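Local structure of methionine-R-sulfoxide reductase (Neisseria meningitidis, 3MMH) at residues A[20-25]-A[150-155]; A[42-45]-A[51-54]; A[47-52]-A[138-143]; A[83-88]-A[128-133]; A[94-99]-A[144-149]. The protein catalyses the reduction of free methionine-R-sulfoxide, and folds as a GAF domain that holds this substrate in its pocket. All coordinates share one frame; numbering follows the deposited sequence. Where two conformers were deposited one is given.

Contact 1: A[20-25]-A[150-155]; sequences PQIESV and GELAKI
With chi1 of -62° Ile22 sets its CG2 methyl anti to the backbone N, while Leu152 (chi1 179°) places CG anti to its own N and so carries CD1 across to the other helix; the two side chains cross at about a right angle. Ile22 CG2 lies 3.8 Å from Leu152 CD1, an ordinary methyl-to-methyl separation. The second meeting is looser. Ile155 points toward the helix of residues 20-25, and its CG2 touches Glu23 CG at 4.1 Å, while its CD1 comes within 4.2 Å of Glu23 CB. Here an apolar branch rests on the aliphatic part of an acidic side chain, whose extended carbon chain continues beyond CG. Backbones stay apart: the closest pair of alpha carbons, Glu23 CA and Ile155 CA, is separated by 6.5 Å. The contact joins helix 11-27 to helix 143-165, and the third helix, 32-47, packs against its buried side, where Thr39 touches both Ile22 and Leu152. Burial is accordingly graded, from Ile22 and Leu152 inside, through the partly exposed Ile155, to Glu23 at the surface. No hydrogen bond or salt bridge crosses between the segments, and they bury 177 Å² in all. Cohesion between the two helices at this point therefore rests on dispersion and exclusion of water, with the methylenes of Glu23 shielding Ile155 at the outer margin.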
# COMPACT_ATOMS: atom_id res chain seq x y z
N PRO A 20 -6.26 -18.57 -5.21
CA PRO A 20 -7.66 -18.69 -4.86
C PRO A 20 -7.94 -17.92 -3.60
O PRO A 20 -9.07 -17.42 -3.42
CB PRO A 20 -7.84 -20.20 -4.66
CG PRO A 20 -6.71 -20.80 -5.45
CD PRO A 20 -5.61 -19.87 -5.37
N GLN A 21 -7.00 -17.77 -2.67
CA GLN A 21 -7.19 -16.99 -1.50
C GLN A 21 -7.29 -15.51 -1.81
O GLN A 21 -8.17 -14.83 -1.28
CB GLN A 21 -6.09 -17.24 -0.50
CG GLN A 21 -6.10 -18.68 0.04
CD GLN A 21 -5.03 -18.97 1.04
OE1 GLN A 21 -5.11 -18.47 2.18
NE2 GLN A 21 -4.02 -19.66 0.65
N ILE A 22 -6.45 -15.02 -2.69
CA ILE A 22 -6.58 -13.63 -3.16
C ILE A 22 -7.96 -13.43 -3.81
O ILE A 22 -8.62 -12.44 -3.54
CB ILE A 22 -5.47 -13.18 -4.13
CG1 ILE A 22 -4.10 -13.23 -3.44
CG2 ILE A 22 -5.78 -11.75 -4.66
CD1 ILE A 22 -2.93 -12.94 -4.29
N GLU A 23 -8.35 -14.36 -4.68
CA GLU A 23 -9.64 -14.21 -5.34
C GLU A 23 -10.75 -14.07 -4.28
O GLU A 23 -11.67 -13.25 -4.50
CB GLU A 23 -9.92 -15.41 -6.27
CG GLU A 23 -11.09 -15.18 -7.20
CD GLU A 23 -11.43 -16.34 -8.07
OE1 GLU A 23 -11.18 -17.52 -7.65
OE2 GLU A 23 -12.10 -16.17 -9.09
N SER A 24 -10.72 -14.87 -3.25
CA SER A 24 -11.72 -14.83 -2.18
C SER A 24 -11.71 -13.50 -1.46
O SER A 24 -12.75 -12.90 -1.18
CB SER A 24 -11.41 -15.90 -1.14
OG SER A 24 -12.34 -15.75 -0.06
N VAL A 25 -10.50 -13.02 -1.11
CA VAL A 25 -10.36 -11.79 -0.36
C VAL A 25 -10.90 -10.60 -1.19
O VAL A 25 -11.69 -9.80 -0.66
CB VAL A 25 -8.88 -11.58 -0.01
CG1 VAL A 25 -8.59 -10.20 0.41
CG2 VAL A 25 -8.36 -12.58 1.05
N GLY A 150 -0.23 -13.32 -14.49
CA GLY A 150 -1.21 -13.04 -15.53
C GLY A 150 -2.60 -13.48 -15.17
O GLY A 150 -3.57 -12.75 -15.45
N GLU A 151 -2.73 -14.62 -14.52
CA GLU A 151 -4.06 -15.03 -14.05
C GLU A 151 -4.55 -14.12 -12.93
O GLU A 151 -5.74 -13.81 -12.89
CB GLU A 151 -3.98 -16.48 -13.55
CG GLU A 151 -3.78 -17.55 -14.62
CD GLU A 151 -4.80 -17.45 -15.75
OE1 GLU A 151 -5.99 -17.33 -15.46
OE2 GLU A 151 -4.36 -17.37 -16.91
N LEU A 152 -3.69 -13.66 -12.05
CA LEU A 152 -4.05 -12.71 -11.03
C LEU A 152 -4.57 -11.40 -11.68
O LEU A 152 -5.54 -10.80 -11.20
CB LEU A 152 -2.90 -12.44 -10.10
CG LEU A 152 -3.21 -11.41 -9.00
CD1 LEU A 152 -4.40 -11.80 -8.15
CD2 LEU A 152 -1.93 -11.27 -8.12
N ALA A 153 -3.89 -10.95 -12.72
CA ALA A 153 -4.32 -9.76 -13.44
C ALA A 153 -5.75 -9.86 -13.90
O ALA A 153 -6.54 -8.94 -13.76
CB ALA A 153 -3.36 -9.35 -14.58
N LYS A 154 -6.13 -11.05 -14.41
CA LYS A 154 -7.53 -11.20 -14.83
C LYS A 154 -8.53 -11.22 -13.67
O LYS A 154 -9.62 -10.65 -13.79
CB LYS A 154 -7.66 -12.46 -15.72
CG LYS A 154 -6.83 -12.37 -16.98
CD LYS A 154 -6.91 -13.56 -17.91
CE LYS A 154 -6.41 -13.21 -19.31
NZ LYS A 154 -4.92 -13.10 -19.44
N ILE A 155 -8.15 -11.81 -12.55
CA ILE A 155 -8.96 -11.71 -11.34
C ILE A 155 -9.18 -10.27 -10.94
O ILE A 155 -10.29 -9.83 -10.64
CB ILE A 155 -8.28 -12.52 -10.20
CG1 ILE A 155 -8.38 -14.02 -10.45
CG2 ILE A 155 -8.82 -12.15 -8.82
CD1 ILE A 155 -7.41 -14.88 -9.57

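Contact 2: A[42-45]-A[51-54]; sequences VLKE and WVGF. With SME (methionine sulfoxide), chain C.
Lys44 NZ hydrogen-bonds the backbone carbonyl of Trp49, in the turn between the two segments; no hydrogen bond joins the segments themselves. The lysine chain, bent at chi2 (75°) and again at chi4, passes alongside Val52 in the opposite direction, and the methylenes supply the apolar surface while the ammonium group is taken up by the turn carbonyl. Val52 projects toward the helix and divides its two methyls between neighbouring helical residues. CG1 sits between its own backbone N and carbonyl carbon (chi1 55°) and faces Lys44, with Val52 CG1 3.8 Å from Lys44 N and 4.0 Å from Lys44 CB. Val52 CG2, anti to the backbone N, meets Leu43 CD1 at 3.8 Å, with the two side chains crossing at about a right angle. The nearest alpha carbons, Lys44 CA and Val52 CA, are 6.5 Å apart. Val52 supplies most of the strand's buried surface. Trp51 points away from the helix, to the substrate side of the sheet. The methyl carbon CE of methionine sulfoxide stands 3.4 Å above the plane of the Trp51 indole, over the centre, and Phe69 also meets this ring. Helix 32-47 thus packs on one face of the antiparallel sheet through Val52 while Trp51 serves the ligand pocket on the other, a helix-on-sheet arrangement characteristic of the GAF fold.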
# COMPACT_ATOMS: atom_id res chain seq x y z
N VAL A 42 -0.90 -9.66 0.33
CA VAL A 42 -0.85 -11.13 0.23
C VAL A 42 0.41 -11.58 -0.53
O VAL A 42 1.12 -12.49 -0.09
CB VAL A 42 -2.10 -11.72 -0.37
CG1 VAL A 42 -1.95 -13.23 -0.51
CG2 VAL A 42 -3.30 -11.45 0.48
N LEU A 43 0.68 -10.89 -1.65
CA LEU A 43 1.87 -11.27 -2.41
C LEU A 43 3.16 -11.04 -1.63
O LEU A 43 4.07 -11.86 -1.64
CB LEU A 43 1.90 -10.53 -3.73
CG LEU A 43 0.82 -10.90 -4.75
CD1 LEU A 43 0.85 -9.90 -5.91
CD2 LEU A 43 0.97 -12.34 -5.24
N LYS A 44 3.22 -9.89 -0.91
CA LYS A 44 4.42 -9.61 -0.12
C LYS A 44 4.63 -10.64 0.95
O LYS A 44 5.74 -11.13 1.18
CB LYS A 44 4.31 -8.23 0.50
CG LYS A 44 5.57 -7.71 1.18
CD LYS A 44 6.69 -7.23 0.17
CE LYS A 44 7.81 -6.47 0.78
NZ LYS A 44 8.89 -7.24 1.25
N GLU A 45 3.57 -11.02 1.67
CA GLU A 45 3.66 -11.99 2.76
C GLU A 45 4.05 -13.38 2.17
O GLU A 45 4.91 -14.08 2.72
CB GLU A 45 2.36 -12.10 3.59
CG GLU A 45 2.51 -13.01 4.71
CD GLU A 45 1.40 -13.06 5.72
OE1 GLU A 45 0.37 -12.47 5.52
OE2 GLU A 45 1.56 -13.75 6.76
N TRP A 51 9.83 -5.68 -3.59
CA TRP A 51 8.82 -4.72 -3.85
C TRP A 51 7.74 -5.38 -4.62
O TRP A 51 7.99 -6.12 -5.58
CB TRP A 51 9.43 -3.54 -4.65
CG TRP A 51 8.68 -2.24 -4.65
CD1 TRP A 51 8.96 -1.18 -3.82
CD2 TRP A 51 7.55 -1.85 -5.45
NE1 TRP A 51 8.10 -0.18 -4.10
CE2 TRP A 51 7.22 -0.54 -5.09
CE3 TRP A 51 6.82 -2.45 -6.48
CZ2 TRP A 51 6.19 0.18 -5.67
CZ3 TRP A 51 5.79 -1.78 -7.06
CH2 TRP A 51 5.46 -0.48 -6.66
N VAL A 52 6.48 -5.09 -4.30
CA VAL A 52 5.37 -5.58 -5.10
C VAL A 52 4.18 -4.61 -4.98
O VAL A 52 3.83 -4.23 -3.86
CB VAL A 52 4.94 -7.03 -4.79
CG1 VAL A 52 4.63 -7.24 -3.32
CG2 VAL A 52 3.84 -7.51 -5.70
N GLY A 53 3.57 -4.26 -6.08
CA GLY A 53 2.50 -3.31 -6.05
C GLY A 53 2.02 -2.89 -7.38
O GLY A 53 2.25 -3.61 -8.39
N PHE A 54 1.36 -1.76 -7.46
CA PHE A 54 0.62 -1.33 -8.64
C PHE A 54 0.93 0.09 -9.01
O PHE A 54 1.12 0.94 -8.12
CB PHE A 54 -0.88 -1.49 -8.41
CG PHE A 54 -1.30 -2.92 -8.12
CD1 PHE A 54 -1.56 -3.78 -9.16
CD2 PHE A 54 -1.28 -3.42 -6.83
CE1 PHE A 54 -1.90 -5.10 -8.86
CE2 PHE A 54 -1.64 -4.73 -6.53
CZ PHE A 54 -1.89 -5.57 -7.60
N SME C . 11.52 -0.60 -12.32
CA SME C . 10.28 0.04 -12.81
CB SME C . 9.86 1.28 -11.99
CG SME C . 9.03 0.99 -10.73
S SME C . 10.00 0.46 -9.38
OE SME C . 11.06 -0.51 -9.57
CE SME C . 8.74 0.15 -8.21
C SME C . 10.39 0.34 -14.28
O SME C . 9.39 0.79 -14.86
OXT SME C . 11.51 0.10 -14.89

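Contact 3: A[47-52]-A[138-143]; sequences FGWFWV and LAQFDE. With SME (methionine sulfoxide), chain C.
An edge-to-face aromatic pair, Trp49 with Phe141, joins the turn between helix 32-47 and strand 51-58 to the loop preceding helix 143-165. Phe141 directs its edge at the face of Trp49: the phenyl and five-membered-ring centroids are 4.8 Å apart and the planes meet at 58°, so the T-shape is tilted. Phe141 CE1 does the touching, 3.5 Å from both Trp49 NE1 and Trp49 CE2. The opposite face of the indole is occupied by Phe47 CB, 3.4 Å above the Trp49 plane and over its centre, which leaves Trp49 sandwiched. With chi1 of -63°, Trp49 has CG anti to its carbonyl carbon and the ring directed at the loop. Gln140 adds a marginal contact, its CG 4.3 Å from Trp49 CD1. Just past Trp49, Phe50 and Trp51 both face Asp134 in a classic beta bulge, and Trp51 belongs to the methionine sulfoxide pocket. Asp142 caps helix 143-165 through OD1 to Thr144 N and forms a salt bridge with Lys11, consistent with a well-held loop. With no hydrogen bond between the segments, attraction here probably comes from dispersion and the quadrupolar preference of an electron-poor C-H edge for an electron-rich indole face.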
# COMPACT_ATOMS: atom_id res chain seq x y z
N PHE A 47 5.38 -14.30 -0.90
CA PHE A 47 6.62 -14.49 -1.71
C PHE A 47 7.81 -13.68 -1.18
O PHE A 47 8.94 -14.03 -1.47
CB PHE A 47 6.36 -14.07 -3.17
CG PHE A 47 5.42 -15.00 -3.87
CD1 PHE A 47 5.92 -16.14 -4.46
CD2 PHE A 47 4.06 -14.77 -3.95
CE1 PHE A 47 5.09 -17.05 -5.12
CE2 PHE A 47 3.26 -15.69 -4.55
CZ PHE A 47 3.76 -16.80 -5.13
N GLY A 48 7.58 -12.64 -0.37
CA GLY A 48 8.69 -11.94 0.22
C GLY A 48 9.50 -11.14 -0.75
O GLY A 48 10.65 -10.74 -0.43
N TRP A 49 8.99 -10.79 -1.93
CA TRP A 49 9.70 -10.01 -2.88
C TRP A 49 10.07 -8.69 -2.26
O TRP A 49 9.39 -8.14 -1.43
CB TRP A 49 8.84 -9.77 -4.14
CG TRP A 49 8.50 -11.00 -4.90
CD1 TRP A 49 9.32 -12.06 -5.18
CD2 TRP A 49 7.23 -11.34 -5.44
NE1 TRP A 49 8.67 -13.02 -5.91
CE2 TRP A 49 7.39 -12.58 -6.11
CE3 TRP A 49 6.00 -10.73 -5.49
CZ2 TRP A 49 6.33 -13.19 -6.80
CZ3 TRP A 49 4.98 -11.35 -6.19
CH2 TRP A 49 5.12 -12.58 -6.84
N PHE A 50 11.15 -8.10 -2.76
CA PHE A 50 11.63 -6.78 -2.33
C PHE A 50 10.56 -5.68 -2.50
O PHE A 50 10.41 -4.83 -1.59
CB PHE A 50 12.86 -6.42 -3.18
CG PHE A 50 13.48 -5.11 -2.87
CD1 PHE A 50 14.12 -4.87 -1.65
CD2 PHE A 50 13.46 -4.10 -3.82
CE1 PHE A 50 14.68 -3.63 -1.34
CE2 PHE A 50 14.03 -2.87 -3.52
CZ PHE A 50 14.72 -2.72 -2.36
N TRP A 51 9.83 -5.68 -3.59
CA TRP A 51 8.82 -4.72 -3.85
C TRP A 51 7.74 -5.38 -4.62
O TRP A 51 7.99 -6.12 -5.58
CB TRP A 51 9.43 -3.54 -4.65
CG TRP A 51 8.68 -2.24 -4.65
CD1 TRP A 51 8.96 -1.18 -3.82
CD2 TRP A 51 7.55 -1.85 -5.45
NE1 TRP A 51 8.10 -0.18 -4.10
CE2 TRP A 51 7.22 -0.54 -5.09
CE3 TRP A 51 6.82 -2.45 -6.48
CZ2 TRP A 51 6.19 0.18 -5.67
CZ3 TRP A 51 5.79 -1.78 -7.06
CH2 TRP A 51 5.46 -0.48 -6.66
N VAL A 52 6.48 -5.09 -4.30
CA VAL A 52 5.37 -5.58 -5.10
C VAL A 52 4.18 -4.61 -4.98
O VAL A 52 3.83 -4.23 -3.86
CB VAL A 52 4.94 -7.03 -4.79
CG1 VAL A 52 4.63 -7.24 -3.32
CG2 VAL A 52 3.84 -7.51 -5.70
N LEU A 138 18.98 -11.85 -8.77
CA LEU A 138 18.88 -12.00 -10.22
C LEU A 138 17.86 -13.10 -10.54
O LEU A 138 17.77 -14.07 -9.85
CB LEU A 138 20.22 -12.39 -10.80
CG LEU A 138 21.24 -11.30 -10.89
CD1 LEU A 138 22.63 -11.86 -11.10
CD2 LEU A 138 20.91 -10.28 -11.95
N ALA A 139 17.14 -12.94 -11.67
CA ALA A 139 16.27 -13.99 -12.22
C ALA A 139 15.34 -14.54 -11.18
O ALA A 139 15.01 -15.74 -11.23
CB ALA A 139 17.17 -15.22 -12.80
N GLN A 140 14.72 -13.68 -10.36
CA GLN A 140 13.74 -14.16 -9.42
C GLN A 140 12.42 -14.49 -10.12
O GLN A 140 11.61 -15.25 -9.57
CB GLN A 140 13.54 -13.13 -8.31
CG GLN A 140 12.78 -13.75 -7.14
CD GLN A 140 13.54 -14.88 -6.46
OE1 GLN A 140 14.76 -14.77 -6.34
NE2 GLN A 140 12.86 -15.96 -6.05
N PHE A 141 12.17 -13.90 -11.27
CA PHE A 141 10.91 -14.02 -11.96
C PHE A 141 11.08 -14.75 -13.29
O PHE A 141 12.03 -14.48 -14.04
CB PHE A 141 10.24 -12.66 -12.22
CG PHE A 141 10.16 -11.83 -10.97
CD1 PHE A 141 9.17 -12.08 -10.05
CD2 PHE A 141 11.09 -10.84 -10.70
CE1 PHE A 141 9.13 -11.31 -8.89
CE2 PHE A 141 11.03 -10.11 -9.54
CZ PHE A 141 10.04 -10.34 -8.62
N ASP A 142 10.22 -15.72 -13.52
CA ASP A 142 10.31 -16.54 -14.68
C ASP A 142 8.91 -16.85 -15.24
O ASP A 142 7.94 -16.15 -14.95
CB ASP A 142 11.14 -17.80 -14.36
CG ASP A 142 10.48 -18.74 -13.42
OD1 ASP A 142 9.29 -18.58 -13.12
OD2 ASP A 142 11.14 -19.68 -12.94
N GLU A 143 8.83 -17.89 -16.08
CA GLU A 143 7.58 -18.21 -16.73
C GLU A 143 6.44 -18.57 -15.74
O GLU A 143 5.28 -18.36 -16.04
CB GLU A 143 7.75 -19.30 -17.81
CG GLU A 143 7.96 -20.69 -17.31
CD GLU A 143 9.40 -21.00 -16.95
OE1 GLU A 143 10.25 -20.10 -16.97
OE2 GLU A 143 9.63 -22.23 -16.58
N SME C . 11.52 -0.60 -12.32
CA SME C . 10.28 0.04 -12.81
CB SME C . 9.86 1.28 -11.99
CG SME C . 9.03 0.99 -10.73
S SME C . 10.00 0.46 -9.38
OE SME C . 11.06 -0.51 -9.57
CE SME C . 8.74 0.15 -8.21
C SME C . 10.39 0.34 -14.28
O SME C . 9.39 0.79 -14.86
OXT SME C . 11.51 0.10 -14.89

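Contact 4: A[83-88]-A[128-133]; sequences GVCGQA and IGVLDA. With SME (methionine sulfoxide), chain C.
Helix 83-91 packs beside strand 126-135, with Cys85 CA and Val130 CA the nearest alpha carbons at 6.9 Å and no hydrogen bond running between the segments. Cys85 points toward the strand, and its SG, anti to the carbonyl carbon at chi1 -71°, touches two strand residues: Cys85 SG is 4.0 Å from Val130 CG2 and 3.9 Å from Asp132 CG. The amides of Val84 and Cys85, in the N-terminal part of the helix, receive the substrate carboxylate. Val84 N donates to methionine sulfoxide OXT at 2.8 Å, with an N-H...O angle of 149°, and Cys85 N donates to methionine sulfoxide O at 2.8 Å, straighter at 168°. The positive end of the helix dipole would probably favour that anion. At the sulfoxide end, Asp132 OD2 approaches the ligand methyl carbon CE to 3.4 Å. A carboxylate held by amides and a sulfoxide methyl bordered by Asp132, with Glu116 and Asp134 also in the pocket, characterise the substrate site of this free methionine-R-sulfoxide reductase.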
# COMPACT_ATOMS: atom_id res chain seq x y z
N GLY A 83 10.70 2.85 -18.91
CA GLY A 83 10.86 1.84 -17.90
C GLY A 83 10.25 0.51 -18.30
O GLY A 83 9.55 0.42 -19.27
N VAL A 84 10.50 -0.52 -17.48
CA VAL A 84 9.80 -1.79 -17.70
C VAL A 84 8.26 -1.54 -17.65
O VAL A 84 7.53 -2.16 -18.38
CB VAL A 84 10.28 -2.83 -16.69
CG1 VAL A 84 9.70 -4.19 -16.97
CG2 VAL A 84 11.82 -2.92 -16.64
N CYS A 85 7.83 -0.73 -16.68
CA CYS A 85 6.41 -0.50 -16.52
C CYS A 85 5.76 0.19 -17.75
O CYS A 85 4.75 -0.26 -18.22
CB CYS A 85 6.13 0.29 -15.29
SG CYS A 85 6.38 -0.58 -13.71
N GLY A 86 6.43 1.25 -18.22
CA GLY A 86 5.91 1.92 -19.39
C GLY A 86 6.01 1.12 -20.64
O GLY A 86 5.19 1.28 -21.58
N GLN A 87 7.05 0.26 -20.75
CA GLN A 87 7.15 -0.70 -21.83
C GLN A 87 6.06 -1.74 -21.84
O GLN A 87 5.51 -2.07 -22.91
CB GLN A 87 8.48 -1.43 -21.82
CG GLN A 87 9.66 -0.56 -22.14
CD GLN A 87 11.00 -1.13 -21.71
OE1 GLN A 87 11.10 -2.27 -21.28
NE2 GLN A 87 12.02 -0.30 -21.83
N ALA A 88 5.71 -2.26 -20.67
CA ALA A 88 4.62 -3.26 -20.61
C ALA A 88 3.35 -2.62 -21.09
O ALA A 88 2.56 -3.25 -21.82
CB ALA A 88 4.47 -3.82 -19.21
N ILE A 128 -5.25 -0.18 -17.96
CA ILE A 128 -5.66 0.62 -16.80
C ILE A 128 -4.54 0.71 -15.77
O ILE A 128 -4.64 1.52 -14.84
CB ILE A 128 -6.94 0.08 -16.14
CG1 ILE A 128 -6.80 -1.32 -15.60
CG2 ILE A 128 -8.16 0.25 -17.18
CD1 ILE A 128 -8.00 -1.81 -14.70
N GLY A 129 -3.49 -0.07 -15.89
CA GLY A 129 -2.42 -0.09 -14.88
C GLY A 129 -1.54 -1.30 -15.05
O GLY A 129 -1.73 -2.09 -15.99
N VAL A 130 -0.63 -1.49 -14.11
CA VAL A 130 0.27 -2.61 -14.11
C VAL A 130 0.47 -3.11 -12.68
O VAL A 130 0.42 -2.33 -11.72
CB VAL A 130 1.62 -2.33 -14.76
CG1 VAL A 130 1.50 -1.83 -16.23
CG2 VAL A 130 2.46 -1.32 -13.93
N LEU A 131 0.73 -4.41 -12.58
CA LEU A 131 1.34 -5.06 -11.42
C LEU A 131 2.84 -5.13 -11.62
O LEU A 131 3.25 -5.65 -12.65
CB LEU A 131 0.72 -6.42 -11.23
CG LEU A 131 1.06 -7.24 -9.98
CD1 LEU A 131 0.01 -8.39 -9.76
CD2 LEU A 131 2.44 -7.74 -9.93
N ASP A 132 3.59 -4.59 -10.70
CA ASP A 132 5.03 -4.63 -10.78
C ASP A 132 5.59 -5.34 -9.54
O ASP A 132 5.17 -5.05 -8.42
CB ASP A 132 5.60 -3.18 -10.80
CG ASP A 132 7.07 -3.15 -10.88
OD1 ASP A 132 7.63 -3.80 -11.70
OD2 ASP A 132 7.69 -2.35 -10.19
N ALA A 133 6.54 -6.22 -9.76
CA ALA A 133 7.23 -6.91 -8.68
C ALA A 133 8.75 -6.87 -8.95
O ALA A 133 9.16 -7.04 -10.10
CB ALA A 133 6.79 -8.31 -8.44
N SME C . 11.52 -0.60 -12.32
CA SME C . 10.28 0.04 -12.81
CB SME C . 9.86 1.28 -11.99
CG SME C . 9.03 0.99 -10.73
S SME C . 10.00 0.46 -9.38
OE SME C . 11.06 -0.51 -9.57
CE SME C . 8.74 0.15 -8.21
C SME C . 10.39 0.34 -14.28
O SME C . 9.39 0.79 -14.86
OXT SME C . 11.51 0.10 -14.89

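Contact 5: A[94-99]-A[144-149]; sequences TVVVGD and TDALYL
The methyl carbon of Ala146 is the focus of the close packing: Val96 CG2 lies 4.1 Å from Ala146 CB, and Thr94 CG2 reaches the same carbon at 4.2 Å. Even this part is modest, since the two segments bury only 82 Å² between them and their nearest alpha carbons, Thr94 CA and Ala146 CA, stand 6.9 Å apart. Val96 turns CG1 anti to its backbone N (chi1 -180°), which leaves CG2 beside that N and facing the helix. On the looser side, water replaces direct contact. A single molecule bridges the segments, 2.8 Å from Thr94 OG1 and donating a hydrogen bond to Ala146 O at 2.8 Å. The two ends of Thr94 are thereby divided, the methyl lying against Ala146 and the hydroxyl taking part in the water bridge. Since none of the three touching residues is fully buried, this is a surface contact, where the helix meets the strand through the alanine methyl. Deeper in, Leu149 points toward the strand without reaching it and packs on Val119 of strand 115-123, the sheet neighbour of 95-97. Asp145, on the turn that carries Ala146, is tied to Lys11 by a salt bridge and to Tyr15 by a hydrogen bond. The C-terminal helix 143-165 thus packs against the edge strand 95-97 through Ala146 and against strand 115-123 through Leu149, one of the helix-sheet layers of the GAF fold.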
# COMPACT_ATOMS: atom_id res chain seq x y z
N THR A 94 3.00 -8.63 -20.73
CA THR A 94 3.96 -8.88 -19.63
C THR A 94 5.38 -8.75 -20.07
O THR A 94 5.69 -9.13 -21.21
CB THR A 94 3.67 -10.26 -19.04
OG1 THR A 94 2.37 -10.18 -18.48
CG2 THR A 94 4.68 -10.68 -17.98
N VAL A 95 6.22 -8.13 -19.23
CA VAL A 95 7.65 -8.05 -19.44
C VAL A 95 8.33 -8.68 -18.23
O VAL A 95 8.08 -8.27 -17.09
CB VAL A 95 8.09 -6.62 -19.63
CG1 VAL A 95 9.59 -6.51 -19.88
CG2 VAL A 95 7.36 -5.85 -20.75
N VAL A 96 9.17 -9.67 -18.49
CA VAL A 96 10.01 -10.35 -17.46
C VAL A 96 11.45 -9.94 -17.66
O VAL A 96 11.94 -10.07 -18.80
CB VAL A 96 9.84 -11.87 -17.48
CG1 VAL A 96 10.72 -12.52 -16.39
CG2 VAL A 96 8.39 -12.28 -17.37
N VAL A 97 12.11 -9.51 -16.58
CA VAL A 97 13.47 -9.00 -16.65
C VAL A 97 14.32 -9.81 -15.67
O VAL A 97 14.16 -9.72 -14.49
CB VAL A 97 13.56 -7.47 -16.33
CG1 VAL A 97 14.98 -7.01 -16.38
CG2 VAL A 97 12.65 -6.67 -17.26
N GLY A 98 15.26 -10.58 -16.22
CA GLY A 98 16.15 -11.38 -15.47
C GLY A 98 17.23 -10.60 -14.78
O GLY A 98 17.70 -10.99 -13.70
N ASP A 99 17.63 -9.50 -15.40
CA ASP A 99 18.70 -8.66 -14.88
C ASP A 99 18.51 -7.21 -15.34
O ASP A 99 18.74 -6.88 -16.51
CB ASP A 99 20.06 -9.18 -15.35
CG ASP A 99 21.21 -8.33 -14.86
OD1 ASP A 99 20.96 -7.29 -14.22
OD2 ASP A 99 22.38 -8.70 -15.13
N THR A 144 6.81 -19.12 -14.61
CA THR A 144 5.80 -19.42 -13.58
C THR A 144 5.16 -18.14 -13.09
O THR A 144 3.94 -18.03 -12.96
CB THR A 144 6.42 -20.21 -12.42
OG1 THR A 144 6.92 -21.46 -12.93
CG2 THR A 144 5.50 -20.49 -11.31
N ASP A 145 6.00 -17.14 -12.80
CA ASP A 145 5.45 -15.85 -12.36
C ASP A 145 4.60 -15.19 -13.47
O ASP A 145 3.56 -14.66 -13.24
CB ASP A 145 6.59 -14.89 -11.96
CG ASP A 145 7.42 -15.51 -10.90
OD1 ASP A 145 7.05 -15.48 -9.68
OD2 ASP A 145 8.52 -16.05 -11.24
N ALA A 146 5.09 -15.27 -14.72
CA ALA A 146 4.33 -14.67 -15.81
C ALA A 146 2.97 -15.33 -15.89
O ALA A 146 1.95 -14.67 -16.07
CB ALA A 146 5.12 -14.77 -17.12
N LEU A 147 2.90 -16.66 -15.85
CA LEU A 147 1.63 -17.36 -15.96
C LEU A 147 0.67 -16.96 -14.83
O LEU A 147 -0.47 -16.56 -15.06
CB LEU A 147 1.85 -18.88 -15.97
CG LEU A 147 0.57 -19.71 -16.17
CD1 LEU A 147 0.22 -19.70 -17.67
CD2 LEU A 147 0.78 -21.16 -15.68
N TYR A 148 1.11 -17.12 -13.60
CA TYR A 148 0.23 -16.92 -12.47
C TYR A 148 -0.06 -15.49 -12.13
O TYR A 148 -1.21 -15.17 -11.82
CB TYR A 148 0.76 -17.70 -11.25
CG TYR A 148 0.57 -19.18 -11.41
CD1 TYR A 148 -0.69 -19.76 -11.56
CD2 TYR A 148 1.65 -20.06 -11.30
CE1 TYR A 148 -0.82 -21.15 -11.70
CE2 TYR A 148 1.47 -21.44 -11.40
CZ TYR A 148 0.24 -21.96 -11.64
OH TYR A 148 0.09 -23.35 -11.76
N LEU A 149 0.89 -14.58 -12.32
CA LEU A 149 0.53 -13.15 -12.16
C LEU A 149 -0.33 -12.71 -13.31
O LEU A 149 -1.17 -11.81 -13.12
CB LEU A 149 1.77 -12.27 -12.01
CG LEU A 149 2.59 -12.53 -10.72
CD1 LEU A 149 3.90 -11.79 -10.78
CD2 LEU A 149 1.77 -12.15 -9.47
O HOH W 1 1.45 -12.80 -18.04

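Contacts 2 to 5 reach the antiparallel sheet of the GAF domain; contact 1 joins helices 11-27 and 143-165 and encloses the others along the chain. It touches contact 2 where Ile22 and Leu152 meet helix 32-47, their centres about 13 Å apart. Contacts 2 and 3 share Trp51 and Val52, centres about 10 Å apart. Strand 51-58 pairs with 126-135, linking contact 2 to contact 4 through Gly53 and Asp132; contact 3 meets contact 4 at Trp51 and Ala133. Contacts 1 and 5 use successive parts of helix 143-165, while contacts 3 and 5, centres about 9 Å apart, interlock in sequence. Helix 32-47 packs on one face of the sheet while Trp51 and Asp132 reach the substrate on the other.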